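Cellulosomal scaffoldin (Bacteroides cellulosolvens, PDB 2XBT) is a cellulosome scaffold protein whose family 3b carbohydrate-binding module, the part described here, probably binds cellulose. Local coordinates at residues L12-N17 with G135-F140; N24-N29 with G115-A120. All coordinates share one frame; numbering follows the deposited sequence.

Interaction 1: L12-N17 with G135-F140; sequences LLFSNN and GSMSQF
Asn16 grips the loop 135-140 with three hydrogen bonds, two from its side-chain amide and one from its backbone. Asn16 N donates to Met137 O over 2.9 Å in an almost straight bond lying in the carbonyl plane. With CG set between the backbone N and the carbonyl carbon (chi1 53°), the amide swings round to the same loop: Asn16 OD1 accepts from Met137 N at 2.8 Å, and Asn16 ND2 donates to Gly135 O at 2.9 Å, the acceptor lying close to the amide plane. Both ends of the amide are thus engaged, which fixes its flip. This side-chain-to-backbone pairing takes over where the edge strand 10-15 of the CBM3 beta-sandwich runs out, and the loop that precedes strand 147-150 lies alongside it. Met137 adds a Met-aromatic contact: its chain, bent at chi3 (67°), crosses the Phe14 side chain at about a right angle and brings SD to 4.0 Å from Phe14 CD2, at the ring edge and not over a face. Beyond SD, the methyl CE reaches back to Phe14 O. Further along the loop, the Phe140 ring has Ser15 OG over one face, offset toward the rim, while Phe140 CB packs on Leu13 CB at 4.0 Å. Phe140 CA also makes a CA-H...O contact of 3.4 Å with Phe14 O. Ser15 CB sits against Met137 O at 3.3 Å; its OG has a weak hydrogen bond to Asn29 in the neighbouring strand.

Interaction 2: N24-N29 with G115-A120; sequences NQIYMN and GRVAKA. Unlike the reference sequence in segment 24-29: Tyr27 (reference Cys).
Ile26 and Val117 form a hydrogen-bonded antiparallel pair, Ile26 N to Val117 O at 2.7 Å and Val117 N to Ile26 O at 2.9 Å, and Met28 and Gly115 form a second such pair. On the face bearing Ile26, Met28 and Val117 the packing is close: the Met28 chain bends at chi3 (-69°) and carries CE to 3.5 Å from Val117 CG2, while Ile26 CB lies 4.1 Å from Val117 CB. Tyr49 and Tyr61 of strands 45-51 and 59-66 touch this buried side. The segments belong to central strands 22-34 and 110-119 of one sheet of the CBM3 beta-sandwich, so that face looks into the sandwich core. The other face is polar and only partly buried. Here Tyr27 and Arg116, a non-hydrogen-bonded pair, lie side by side pointing the same way, with Tyr27 CE1 3.8 Å from Arg116 CD; Tyr27 differs from the reference sequence, which has cysteine. Arg116 NH1 donates to Gln25 OE1 at 2.9 Å, OE1 lying close to the guanidinium plane, while NH1 sits tilted out of the carbonyl plane of Gln25, the two flat groups standing 83° apart. Gln25 NE2 donates to Tyr27 OH at 2.8 Å, and NE of Arg116 makes a salt bridge with Asp64. An alanine in place of Gln25 is likely to leave Arg116 NH1 without its acceptor and Tyr27 OH without the amide N-H, the guanidinium being held less fully although NE keeps Asp64. Toward the loose end of the pairing, a water bridges Asn24 O and Lys119 N.

Overall arrangement
Interactions 1 and 2 meet through the pairing of strands 10-15 and 22-34: Ser15 N probably hydrogen-bonds to Asn29 O, and Asn16 CB packs on Tyr27 O. Along the chain, 24-29 with 115-120 is nested inside the loop closed by 12-17 with 135-140. Both are partly buried, yet their chemistry differs. Interaction 2 joins two strands inside the sheet by regular backbone pairing, with an apolar face toward the sandwich core and a polar face behind it. Interaction 1 lies at the sheet margin, where an irregular loop is tied to the end of a strand largely by one asparagine, supplemented by sulfur and aromatic contacts, and four of its touching residues are exposed.

Interaction 1: L12-N17 with G135-F140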
# COMPACT_ATOMS: atom_id res chain seq x y z
N LEU A 12 7.04 -4.72 -4.59
CA LEU A 12 6.73 -3.64 -3.65
C LEU A 12 7.77 -3.58 -2.55
O LEU A 12 8.07 -4.59 -1.92
CB LEU A 12 5.35 -3.85 -3.03
CG LEU A 12 4.80 -2.73 -2.15
CD1 LEU A 12 4.58 -1.49 -2.98
CD2 LEU A 12 3.50 -3.14 -1.46
N LEU A 13 8.30 -2.38 -2.33
CA LEU A 13 9.13 -2.10 -1.17
C LEU A 13 8.28 -1.27 -0.21
O LEU A 13 7.43 -0.49 -0.64
CB LEU A 13 10.40 -1.34 -1.57
CG LEU A 13 11.35 -2.08 -2.53
CD1 LEU A 13 12.47 -1.16 -3.00
CD2 LEU A 13 11.92 -3.33 -1.88
N PHE A 14 8.50 -1.45 1.08
CA PHE A 14 7.63 -0.82 2.06
C PHE A 14 8.47 -0.26 3.21
O PHE A 14 9.46 -0.87 3.62
CB PHE A 14 6.63 -1.84 2.62
CG PHE A 14 5.65 -1.26 3.61
CD1 PHE A 14 4.42 -0.79 3.18
CD2 PHE A 14 5.97 -1.20 4.96
CE1 PHE A 14 3.52 -0.26 4.08
CE2 PHE A 14 5.09 -0.66 5.86
CZ PHE A 14 3.86 -0.18 5.43
N SER A 15 8.07 0.90 3.71
CA SER A 15 8.57 1.37 5.01
C SER A 15 7.51 2.19 5.70
O SER A 15 6.55 2.63 5.07
CB SER A 15 9.84 2.20 4.85
OG SER A 15 9.52 3.56 4.65
N ASN A 16 7.67 2.40 7.00
CA ASN A 16 6.68 3.15 7.76
C ASN A 16 7.37 4.16 8.69
O ASN A 16 6.80 4.57 9.70
CB ASN A 16 5.76 2.22 8.55
CG ASN A 16 6.51 1.23 9.42
OD1 ASN A 16 7.71 1.39 9.66
ND2 ASN A 16 5.82 0.20 9.89
N ASN A 17 8.58 4.56 8.33
CA ASN A 17 9.31 5.54 9.12
C ASN A 17 9.68 4.99 10.49
O ASN A 17 9.81 5.75 11.46
CB ASN A 17 8.48 6.82 9.27
CG ASN A 17 8.28 7.55 7.96
OD1 ASN A 17 9.00 7.30 6.98
ND2 ASN A 17 7.31 8.47 7.93
N GLY A 135 5.76 -4.16 11.86
CA GLY A 135 6.72 -3.77 12.87
C GLY A 135 7.43 -2.54 12.35
O GLY A 135 7.05 -2.00 11.31
N SER A 136 8.46 -2.09 13.07
CA SER A 136 9.19 -0.89 12.69
C SER A 136 10.03 -1.14 11.45
O SER A 136 10.88 -2.03 11.44
CB SER A 136 10.10 -0.42 13.82
OG SER A 136 9.34 -0.14 14.98
N MET A 137 9.79 -0.36 10.40
CA MET A 137 10.60 -0.43 9.18
C MET A 137 10.97 0.98 8.76
O MET A 137 10.20 1.67 8.10
CB MET A 137 9.85 -1.12 8.04
CG MET A 137 9.62 -2.61 8.22
SD MET A 137 8.88 -3.36 6.75
CE MET A 137 10.20 -3.19 5.58
N SER A 138 12.15 1.41 9.18
CA SER A 138 12.64 2.74 8.84
C SER A 138 13.10 2.75 7.39
O SER A 138 12.85 3.71 6.66
CB SER A 138 13.78 3.14 9.77
OG SER A 138 14.80 2.15 9.76
N GLN A 139 13.77 1.69 6.97
CA GLN A 139 14.26 1.61 5.60
C GLN A 139 13.35 0.75 4.72
O GLN A 139 12.71 -0.17 5.22
CB GLN A 139 15.69 1.07 5.58
CG GLN A 139 16.66 1.90 6.41
CD GLN A 139 18.08 1.85 5.87
OE1 GLN A 139 18.97 1.24 6.47
NE2 GLN A 139 18.30 2.51 4.73
N PHE A 140 13.29 1.04 3.43
CA PHE A 140 12.48 0.24 2.51
C PHE A 140 12.90 -1.22 2.54
O PHE A 140 14.06 -1.55 2.26
CB PHE A 140 12.55 0.75 1.07
CG PHE A 140 11.77 2.00 0.83
CD1 PHE A 140 10.39 2.00 0.86
CD2 PHE A 140 12.42 3.19 0.56
CE1 PHE A 140 9.67 3.15 0.64
CE2 PHE A 140 11.71 4.36 0.34
CZ PHE A 140 10.33 4.34 0.37

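Interaction 2: N24-N29 with G115-A120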
# COMPACT_ATOMS: atom_id res chain seq x y z
N ASN A 24 0.57 7.52 16.48
CA ASN A 24 -0.50 8.50 16.28
C ASN A 24 -1.25 8.31 14.96
O ASN A 24 -2.39 8.77 14.80
CB ASN A 24 0.02 9.93 16.41
CG ASN A 24 0.99 10.32 15.30
OD1 ASN A 24 1.79 9.51 14.82
ND2 ASN A 24 0.92 11.59 14.89
N GLN A 25 -0.62 7.64 14.01
CA GLN A 25 -1.24 7.39 12.71
C GLN A 25 -0.54 6.24 12.02
O GLN A 25 0.55 5.84 12.43
CB GLN A 25 -1.16 8.65 11.84
CG GLN A 25 0.25 9.22 11.71
CD GLN A 25 0.26 10.68 11.25
OE1 GLN A 25 -0.69 11.16 10.62
NE2 GLN A 25 1.33 11.39 11.57
N ILE A 26 -1.16 5.69 10.98
CA ILE A 26 -0.51 4.64 10.21
C ILE A 26 0.35 5.29 9.13
O ILE A 26 -0.14 6.13 8.39
CB ILE A 26 -1.54 3.73 9.51
CG1 ILE A 26 -2.54 3.16 10.53
CG2 ILE A 26 -0.82 2.62 8.78
CD1 ILE A 26 -3.61 2.26 9.88
N TYR A 27 1.62 4.88 9.05
CA TYR A 27 2.51 5.35 7.98
C TYR A 27 2.68 4.29 6.91
O TYR A 27 2.96 3.13 7.22
CB TYR A 27 3.88 5.72 8.52
CG TYR A 27 3.84 6.87 9.48
CD1 TYR A 27 4.13 8.17 9.06
CD2 TYR A 27 3.51 6.67 10.81
CE1 TYR A 27 4.08 9.23 9.94
CE2 TYR A 27 3.47 7.72 11.71
CZ TYR A 27 3.75 9.00 11.27
OH TYR A 27 3.71 10.04 12.16
N MET A 28 2.54 4.70 5.65
CA MET A 28 2.72 3.82 4.51
C MET A 28 3.58 4.49 3.47
O MET A 28 3.11 5.37 2.76
CB MET A 28 1.37 3.52 3.85
CG MET A 28 0.49 2.53 4.58
SD MET A 28 -1.21 2.76 3.99
CE MET A 28 -1.51 4.36 4.70
N ASN A 29 4.83 4.08 3.37
CA ASN A 29 5.70 4.59 2.32
C ASN A 29 6.07 3.44 1.43
O ASN A 29 6.64 2.44 1.87
CB ASN A 29 6.96 5.19 2.91
CG ASN A 29 6.67 6.27 3.92
OD1 ASN A 29 5.89 7.19 3.66
ND2 ASN A 29 7.31 6.17 5.08
N GLY A 115 1.82 7.86 2.15
CA GLY A 115 0.50 8.18 2.65
C GLY A 115 0.44 7.95 4.15
O GLY A 115 1.28 7.24 4.71
N ARG A 116 -0.56 8.54 4.78
CA ARG A 116 -0.78 8.32 6.19
C ARG A 116 -2.26 8.10 6.41
O ARG A 116 -3.09 8.65 5.68
CB ARG A 116 -0.33 9.52 7.01
CG ARG A 116 1.17 9.64 7.16
CD ARG A 116 1.52 10.99 7.76
NE ARG A 116 1.11 12.08 6.88
CZ ARG A 116 0.25 13.04 7.22
NH1 ARG A 116 -0.30 13.05 8.43
NH2 ARG A 116 -0.05 13.99 6.35
N VAL A 117 -2.59 7.31 7.42
CA VAL A 117 -3.97 7.17 7.84
C VAL A 117 -4.11 7.54 9.32
O VAL A 117 -3.36 7.06 10.17
CB VAL A 117 -4.51 5.77 7.57
CG1 VAL A 117 -5.90 5.62 8.16
CG2 VAL A 117 -4.53 5.51 6.07
N ALA A 118 -5.07 8.42 9.59
CA ALA A 118 -5.30 8.91 10.95
C ALA A 118 -6.80 9.04 11.24
O ALA A 118 -7.62 9.10 10.33
CB ALA A 118 -4.61 10.25 11.15
N LYS A 119 -7.15 9.07 12.53
CA LYS A 119 -8.52 9.34 12.93
C LYS A 119 -8.67 10.84 13.05
O LYS A 119 -7.69 11.56 12.99
CB LYS A 119 -8.82 8.67 14.26
CG LYS A 119 -8.38 7.23 14.32
CD LYS A 119 -8.81 6.57 15.61
CE LYS A 119 -8.08 5.26 15.81
NZ LYS A 119 -8.31 4.71 17.17
N ALA A 120 -9.89 11.33 13.23
CA ALA A 120 -10.07 12.77 13.40
C ALA A 120 -10.01 13.21 14.87
O ALA A 120 -9.68 14.35 15.17
CB ALA A 120 -11.36 13.24 12.75
O HOH W 1 -4.86 8.64 14.26
O HOH W 2 4.11 8.15 5.26